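Local coordinates for putative flagellar motor switch protein FliN (Thermotoga maritima, PDB 1O6A) that probably forms part of the cytoplasmic C-ring of the flagellar motor, the switch complex that sets the direction of rotation, at residues Val85-Lys88 and Glu89-Glu92; Thr30-Leu34 and Lys35-Glu39; Lys12-Leu15 and Leu16-Ile19. One frame throughout, in Å; residues are numbered along the deposited sequence.

How the contacts relate
The three contacts follow one another along the chain, neither nesting nor crossing, and each spans only adjoining residues. Contact 3 comes first, where a beta turn carries the chain from helix 11-16 to the long strand 20-33. Contact 2 lies at the far end of that strand, where it turns into helix 34-39. Contact 1 comes last and starts helix 87-94 just after strand 76-84. In space, contacts 1 and 3 are neighbours, touching through Leu-91 and Leu-13. Contact 2 sits on the opposite side of the chain's centre, its own centre about 42 Å from that of contact 3. All three meet the second subunit, where Leu-13 and Arg-90 reach residues of its 30-34 and 35-39 segments.

Contact 1. Residues Val85-Lys88 and Glu89-Glu92; sequences VSPK and ERLE
Arg-90 folds back along the first turn of its helix to grip the backbone of Val-85, just ahead of that turn. Its CB stands 3.5 Å from Pro-87 O, and the next carbon, CG, packs against Val-85 CG2 at 3.5 Å as the two side chains run by each other in opposing senses. CD passes beside Pro-87 CA. A bend here (chi3 -133°) brings the guanidinium round so that NE and NH2 both donate to Val-85 O, at 2.9 Å each. This side-on grip by two nitrogens on one oxygen lies close to the guanidinium plane and should limit the rotation of the group. NH2 meets the oxygen in the carbonyl plane, whereas NE comes from above it. Pro-87 CG sits over one face of the Arg-90 guanidinium near its margin, 3.8 Å from the plane. The remaining nitrogen, NH1, donates to Val-37 O and Met-40 O of the second subunit.

The helix start is closed by a capping box. Ser-86 OG accepts from Glu-89 N at 3.1 Å, and in return Ser-86 N donates to Glu-89 OE1 at 3.1 Å, reaching the carboxylate on its anti side. With chi1 at 73°, the serine hydroxyl is tucked between its own backbone N and carbonyl carbon, facing the first turn. Lys-88, in the same first turn, reaches one turn ahead, its NZ forming a long, weak salt bridge with Glu-92 OE2 at 3.4 Å.

Val-85 follows strand 76-84 and bonds through its backbone to Ile-65 of strand 63-73, whose side chain also touches Arg-90. The first turn of helix 87-94 thus lies beside that strand, while Arg-90 and Leu-91 pack on Leu-38 of the second subunit.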
loop_
_atom_site.group_PDB
_atom_site.type_symbol
_atom_site.label_atom_id
_atom_site.label_comp_id
_atom_site.label_asym_id
_atom_site.label_seq_id
_atom_site.Cartn_x
_atom_site.Cartn_y
_atom_site.Cartn_z
ATOM N N VAL A 85 0.526 -16.915 1.344
ATOM C CA VAL A 85 1.481 -17.986 1.079
ATOM C C VAL A 85 1.743 -18.761 2.358
ATOM O O VAL A 85 1.433 -18.296 3.471
ATOM C CB VAL A 85 2.781 -17.450 0.484
ATOM C CG1 VAL A 85 2.563 -16.736 -0.845
ATOM C CG2 VAL A 85 3.486 -16.535 1.443
ATOM N N SER A 86 2.320 -19.949 2.220
ATOM C CA SER A 86 2.642 -20.777 3.393
ATOM C C SER A 86 3.660 -20.070 4.304
ATOM O O SER A 86 4.431 -19.215 3.837
ATOM C CB SER A 86 3.196 -22.133 2.978
ATOM O OG SER A 86 4.515 -21.984 2.479
ATOM N N PRO A 87 3.667 -20.403 5.600
ATOM C CA PRO A 87 4.653 -19.816 6.512
ATOM C C PRO A 87 6.091 -20.033 6.044
ATOM O O PRO A 87 6.885 -19.131 6.180
ATOM C CB PRO A 87 4.371 -20.520 7.853
ATOM C CG PRO A 87 2.948 -20.938 7.744
ATOM C CD PRO A 87 2.768 -21.334 6.319
ATOM N N LYS A 88 6.399 -21.182 5.471
ATOM C CA LYS A 88 7.709 -21.419 4.883
ATOM C C LYS A 88 7.994 -20.461 3.722
ATOM O O LYS A 88 9.092 -19.920 3.622
ATOM C CB LYS A 88 7.799 -22.854 4.385
ATOM C CG LYS A 88 9.195 -23.249 3.950
ATOM C CD LYS A 88 9.306 -24.761 3.721
ATOM C CE LYS A 88 10.232 -25.091 2.538
ATOM N NZ LYS A 88 9.485 -25.161 1.247
ATOM N N GLU A 89 7.007 -20.228 2.852
ATOM C CA GLU A 89 7.207 -19.291 1.735
ATOM C C GLU A 89 7.371 -17.854 2.210
ATOM O O GLU A 89 8.082 -17.067 1.580
ATOM C CB GLU A 89 6.081 -19.404 0.714
ATOM C CG GLU A 89 6.077 -20.761 -0.003
ATOM C CD GLU A 89 4.839 -21.018 -0.870
ATOM O OE1 GLU A 89 3.697 -20.617 -0.515
ATOM O OE2 GLU A 89 5.002 -21.671 -1.925
ATOM N N ARG A 90 6.750 -17.504 3.334
ATOM C CA ARG A 90 6.875 -16.144 3.864
ATOM C C ARG A 90 8.340 -15.919 4.306
ATOM O O ARG A 90 8.933 -14.870 4.054
ATOM C CB ARG A 90 5.940 -15.938 5.067
ATOM C CG ARG A 90 4.469 -15.940 4.761
ATOM C CD ARG A 90 3.565 -16.002 5.977
ATOM N NE ARG A 90 2.523 -17.003 5.784
ATOM C CZ ARG A 90 1.561 -17.279 6.644
ATOM N NH1 ARG A 90 1.482 -16.657 7.824
ATOM N NH2 ARG A 90 0.667 -18.209 6.315
ATOM N N LEU A 91 8.912 -16.915 4.964
ATOM C CA LEU A 91 10.322 -16.858 5.349
ATOM C C LEU A 91 11.245 -16.720 4.165
ATOM O O LEU A 91 12.216 -15.954 4.217
ATOM C CB LEU A 91 10.711 -18.123 6.110
ATOM C CG LEU A 91 10.659 -17.997 7.614
ATOM C CD1 LEU A 91 11.107 -19.327 8.222
ATOM C CD2 LEU A 91 11.547 -16.815 8.109
ATOM N N GLU A 92 10.977 -17.501 3.122
ATOM C CA GLU A 92 11.823 -17.528 1.933
ATOM C C GLU A 92 11.837 -16.148 1.303
ATOM O O GLU A 92 12.889 -15.630 0.954
ATOM C CB GLU A 92 11.316 -18.547 0.903
ATOM C CG GLU A 92 11.648 -20.004 1.224
ATOM C CD GLU A 92 10.904 -21.018 0.346
ATOM O OE1 GLU A 92 10.110 -20.624 -0.548
ATOM O OE2 GLU A 92 11.110 -22.236 0.554
#

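Contact 2. Residues Thr30-Leu34 and Lys35-Glu39; sequences TRMTL and KRVLE
This is a local strand-to-helix junction, in which Thr-33 caps the helix through Arg-36 while Met-32, present as selenomethionine, packs on Val-37. It lies where strand 20-33 gives way to helix 34-39; the axes of strand 30-33 and helix 35-39 lie 86° apart in direction and pass 6.3 Å from each other at the closest. Thr-33 OG1 accepts from Arg-36 N at 3.1 Å, a rotation about CA-CB (chi1 63°) having brought the hydroxyl to the start of the helix. Thr-33 O accepts in addition from Val-37 N, also at 3.1 Å.

Next to the cap, the side chains of Met-32 and Val-37 cross at about a right angle, with Met-32 SE against Val-37 CG2 at 3.4 Å. The same selenium lies 3.7 Å from Arg-36 CG, part of the aliphatic stem of the arginine. On a neighbouring side of the helix, Leu-34 CG packs against Leu-38 CD1 at 4.0 Å. Met-32 and Val-37 also pack on Val-23 and Leu-21 of the second subunit.

Residues 30-33 pair antiparallel with a strand of that subunit. The arrangement is an N-capped helix following a strand whose sheet continues into the second subunit, consistent with the intertwined dimer of FliN C-terminal domains.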
loop_
_atom_site.group_PDB
_atom_site.type_symbol
_atom_site.label_atom_id
_atom_site.label_comp_id
_atom_site.label_asym_id
_atom_site.label_seq_id
_atom_site.Cartn_x
_atom_site.Cartn_y
_atom_site.Cartn_z
ATOM N N THR A 30 0.124 2.260 -10.574
ATOM C CA THR A 30 0.200 2.641 -11.968
ATOM C C THR A 30 1.529 3.341 -12.195
ATOM O O THR A 30 2.392 3.318 -11.328
ATOM C CB THR A 30 -1.024 3.499 -12.393
ATOM O OG1 THR A 30 -0.989 3.748 -13.804
ATOM C CG2 THR A 30 -1.041 4.855 -11.737
ATOM N N ARG A 31 1.716 3.878 -13.384
ATOM C CA ARG A 31 2.868 4.677 -13.704
ATOM C C ARG A 31 2.399 5.942 -14.419
ATOM O O ARG A 31 1.366 5.959 -15.078
ATOM C CB ARG A 31 3.845 3.877 -14.541
ATOM C CG ARG A 31 4.438 2.681 -13.837
ATOM C CD ARG A 31 5.508 1.932 -14.650
ATOM N NE ARG A 31 5.010 1.719 -16.004
ATOM C CZ ARG A 31 5.640 2.032 -17.118
ATOM N NH1 ARG A 31 6.901 2.455 -17.113
ATOM N NH2 ARG A 31 5.035 1.800 -18.278
HETATM N N MSE A 32 3.127 7.019 -14.232
HETATM C CA MSE A 32 2.865 8.259 -14.956
HETATM C C MSE A 32 4.160 9.032 -15.136
HETATM O O MSE A 32 5.129 8.801 -14.438
HETATM C CB MSE A 32 1.840 9.085 -14.182
HETATM C CG MSE A 32 2.347 9.510 -12.922
HETATM SE SE MSE A 32 0.994 10.661 -11.910
HETATM C CE MSE A 32 -0.452 9.634 -12.100
ATOM N N THR A 33 4.141 9.979 -16.042
ATOM C CA THR A 33 5.290 10.806 -16.291
ATOM C C THR A 33 5.416 11.866 -15.235
ATOM O O THR A 33 4.469 12.210 -14.525
ATOM C CB THR A 33 5.228 11.485 -17.662
ATOM O OG1 THR A 33 4.095 12.370 -17.721
ATOM C CG2 THR A 33 5.019 10.453 -18.771
ATOM N N LEU A 34 6.615 12.400 -15.140
ATOM C CA LEU A 34 6.848 13.537 -14.270
ATOM C C LEU A 34 5.945 14.677 -14.656
ATOM O O LEU A 34 5.382 15.335 -13.794
ATOM C CB LEU A 34 8.294 13.974 -14.366
ATOM C CG LEU A 34 8.658 15.226 -13.571
ATOM C CD1 LEU A 34 8.343 15.049 -12.102
ATOM C CD2 LEU A 34 10.141 15.541 -13.797
ATOM N N LYS A 35 5.781 14.910 -15.956
ATOM C CA LYS A 35 4.867 15.941 -16.425
ATOM C C LYS A 35 3.468 15.788 -15.841
ATOM O O LYS A 35 2.899 16.765 -15.365
ATOM C CB LYS A 35 4.810 15.984 -17.957
ATOM C CG LYS A 35 3.772 16.917 -18.527
ATOM C CD LYS A 35 3.893 16.959 -20.060
ATOM C CE LYS A 35 2.979 18.001 -20.674
ATOM N NZ LYS A 35 1.612 17.437 -20.862
ATOM N N ARG A 36 2.916 14.575 -15.859
ATOM C CA ARG A 36 1.585 14.359 -15.333
ATOM C C ARG A 36 1.561 14.597 -13.812
ATOM O O ARG A 36 0.648 15.222 -13.305
ATOM C CB ARG A 36 1.089 12.968 -15.694
ATOM C CG ARG A 36 -0.116 12.459 -14.946
ATOM C CD ARG A 36 -1.387 13.243 -15.121
ATOM N NE ARG A 36 -2.533 12.595 -14.428
ATOM C CZ ARG A 36 -3.665 13.254 -14.050
ATOM N NH1 ARG A 36 -3.786 14.552 -14.289
ATOM N NH2 ARG A 36 -4.673 12.600 -13.436
ATOM N N VAL A 37 2.625 14.192 -13.112
ATOM C CA VAL A 37 2.704 14.387 -11.674
ATOM C C VAL A 37 2.663 15.881 -11.354
ATOM O O VAL A 37 1.968 16.301 -10.434
ATOM C CB VAL A 37 3.975 13.741 -11.077
ATOM C CG1 VAL A 37 4.106 14.083 -9.601
ATOM C CG2 VAL A 37 3.902 12.297 -11.190
ATOM N N LEU A 38 3.389 16.695 -12.115
ATOM C CA LEU A 38 3.387 18.127 -11.884
ATOM C C LEU A 38 2.072 18.829 -12.256
ATOM O O LEU A 38 1.749 19.887 -11.729
ATOM C CB LEU A 38 4.554 18.815 -12.614
ATOM C CG LEU A 38 5.887 18.253 -12.147
ATOM C CD1 LEU A 38 7.054 18.833 -12.967
ATOM C CD2 LEU A 38 6.084 18.473 -10.645
ATOM N N GLU A 39 1.340 18.257 -13.179
ATOM C CA GLU A 39 0.082 18.841 -13.634
ATOM C C GLU A 39 -1.126 18.409 -12.856
ATOM O O GLU A 39 -2.233 18.937 -13.079
ATOM C CB GLU A 39 -0.142 18.459 -15.105
ATOM C CG GLU A 39 0.777 19.229 -16.038
ATOM C CD GLU A 39 0.663 18.775 -17.478
ATOM O OE1 GLU A 39 0.077 17.684 -17.747
ATOM O OE2 GLU A 39 1.214 19.507 -18.327
#

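Contact 3. Residues Lys12-Leu15 and Leu16-Ile19; sequences KLEL and LLDI
Leu-17 lays its CD2 methyl across the side chain of Leu-13, the two crossing at about a right angle with CD2 4.1 Å from Leu-13 CG. Leu-17 CD1, the other methyl, lies by the carboxylate of Glu-14, 3.9 Å from Glu-14 OE1. The two methyls of Leu-17 thus meet different neighbours, CD2 an apolar side chain and CD1 a carboxylate. Its chi1 of -69° sets CG opposite its own carbonyl carbon, and from there Leu-17 CG lies 3.5 Å from Leu-13 O. Leu-16 presses on the previous turn in a similar way, its CG 3.5 Å from Lys-12 O.

The main chain of 12-15 is a loosely held helical turn leading into a type I beta turn, Leu-16 to Ile-19, which redirects the chain from helix 11-16 into strand 20-33. Leu-16 N donates to Leu-13 O at 2.8 Å, approaching well above the carbonyl plane (56° out of it). The beta turn itself is closed by Ile-19 N donating to Leu-16 O at 3.1 Å. A water spans the junction, donating a hydrogen bond to Leu-15 O at 2.7 Å and accepting one from Asp-18 N, so that the helical turn and the beta turn share a solvent bridge.

The second subunit meets the same leucines: Leu-13 and Leu-16 both pack on its Leu-34, and Leu-17 on its Lys-35. Asp-18 lies against Thr-33 of that subunit, and backbone hydrogen bonds run to it from Leu-17 and Ile-19.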
loop_
_atom_site.group_PDB
_atom_site.type_symbol
_atom_site.label_atom_id
_atom_site.label_comp_id
_atom_site.label_asym_id
_atom_site.label_seq_id
_atom_site.Cartn_x
_atom_site.Cartn_y
_atom_site.Cartn_z
ATOM N N LYS A 12 17.880 -20.804 14.734
ATOM C CA LYS A 12 18.032 -19.509 14.087
ATOM C C LYS A 12 16.697 -18.741 14.109
ATOM O O LYS A 12 16.660 -17.584 14.491
ATOM C CB LYS A 12 18.535 -19.688 12.647
ATOM C CG LYS A 12 19.207 -18.442 12.049
ATOM C CD LYS A 12 20.096 -18.789 10.825
ATOM C CE LYS A 12 20.823 -17.553 10.259
ATOM N NZ LYS A 12 19.976 -16.299 10.277
ATOM N N LEU A 13 15.608 -19.395 13.717
ATOM C CA LEU A 13 14.301 -18.734 13.695
ATOM C C LEU A 13 13.929 -18.145 15.073
ATOM O O LEU A 13 13.369 -17.061 15.149
ATOM C CB LEU A 13 13.205 -19.703 13.222
ATOM C CG LEU A 13 11.769 -19.147 13.172
ATOM C CD1 LEU A 13 11.676 -17.977 12.242
ATOM C CD2 LEU A 13 10.754 -20.239 12.740
ATOM N N GLU A 14 14.221 -18.874 16.147
ATOM C CA GLU A 14 13.851 -18.461 17.506
ATOM C C GLU A 14 14.365 -17.042 17.854
ATOM O O GLU A 14 13.679 -16.239 18.529
ATOM C CB GLU A 14 14.372 -19.507 18.501
ATOM C CG GLU A 14 14.065 -19.273 19.973
ATOM C CD GLU A 14 12.578 -19.200 20.298
ATOM O OE1 GLU A 14 11.766 -20.036 19.817
ATOM O OE2 GLU A 14 12.221 -18.277 21.049
ATOM N N LEU A 15 15.562 -16.734 17.364
ATOM C CA LEU A 15 16.182 -15.427 17.549
ATOM C C LEU A 15 15.531 -14.307 16.753
ATOM O O LEU A 15 15.749 -13.145 17.045
ATOM C CB LEU A 15 17.648 -15.494 17.144
ATOM C CG LEU A 15 18.494 -16.514 17.897
ATOM C CD1 LEU A 15 19.936 -16.400 17.408
ATOM C CD2 LEU A 15 18.404 -16.351 19.429
ATOM N N LEU A 16 14.742 -14.654 15.742
ATOM C CA LEU A 16 14.161 -13.671 14.832
ATOM C C LEU A 16 12.707 -13.324 15.139
ATOM O O LEU A 16 12.138 -12.432 14.519
ATOM C CB LEU A 16 14.212 -14.219 13.399
ATOM C CG LEU A 16 15.597 -14.628 12.905
ATOM C CD1 LEU A 16 15.500 -15.275 11.513
ATOM C CD2 LEU A 16 16.468 -13.419 12.875
ATOM N N LEU A 17 12.102 -14.026 16.079
ATOM C CA LEU A 17 10.650 -13.959 16.218
ATOM C C LEU A 17 10.135 -12.603 16.629
ATOM O O LEU A 17 8.968 -12.287 16.369
ATOM C CB LEU A 17 10.135 -15.008 17.199
ATOM C CG LEU A 17 10.251 -16.458 16.732
ATOM C CD1 LEU A 17 9.762 -17.356 17.854
ATOM C CD2 LEU A 17 9.468 -16.691 15.474
ATOM N N ASP A 18 10.974 -11.820 17.297
ATOM C CA ASP A 18 10.558 -10.511 17.813
ATOM C C ASP A 18 10.949 -9.341 16.913
ATOM O O ASP A 18 10.685 -8.210 17.248
ATOM C CB ASP A 18 11.120 -10.296 19.239
ATOM C CG ASP A 18 10.020 -10.178 20.297
ATOM O OD1 ASP A 18 8.816 -10.032 19.926
ATOM O OD2 ASP A 18 10.278 -10.251 21.519
ATOM N N ILE A 19 11.543 -9.607 15.754
ATOM C CA ILE A 19 11.937 -8.543 14.849
ATOM C C ILE A 19 10.718 -7.872 14.275
ATOM O O ILE A 19 9.877 -8.529 13.668
ATOM C CB ILE A 19 12.836 -9.089 13.720
ATOM C CG1 ILE A 19 14.136 -9.569 14.332
ATOM C CG2 ILE A 19 13.099 -8.006 12.641
ATOM C CD1 ILE A 19 14.980 -10.428 13.394
HETATM O O HOH W 1 13.685 -11.696 18.000
#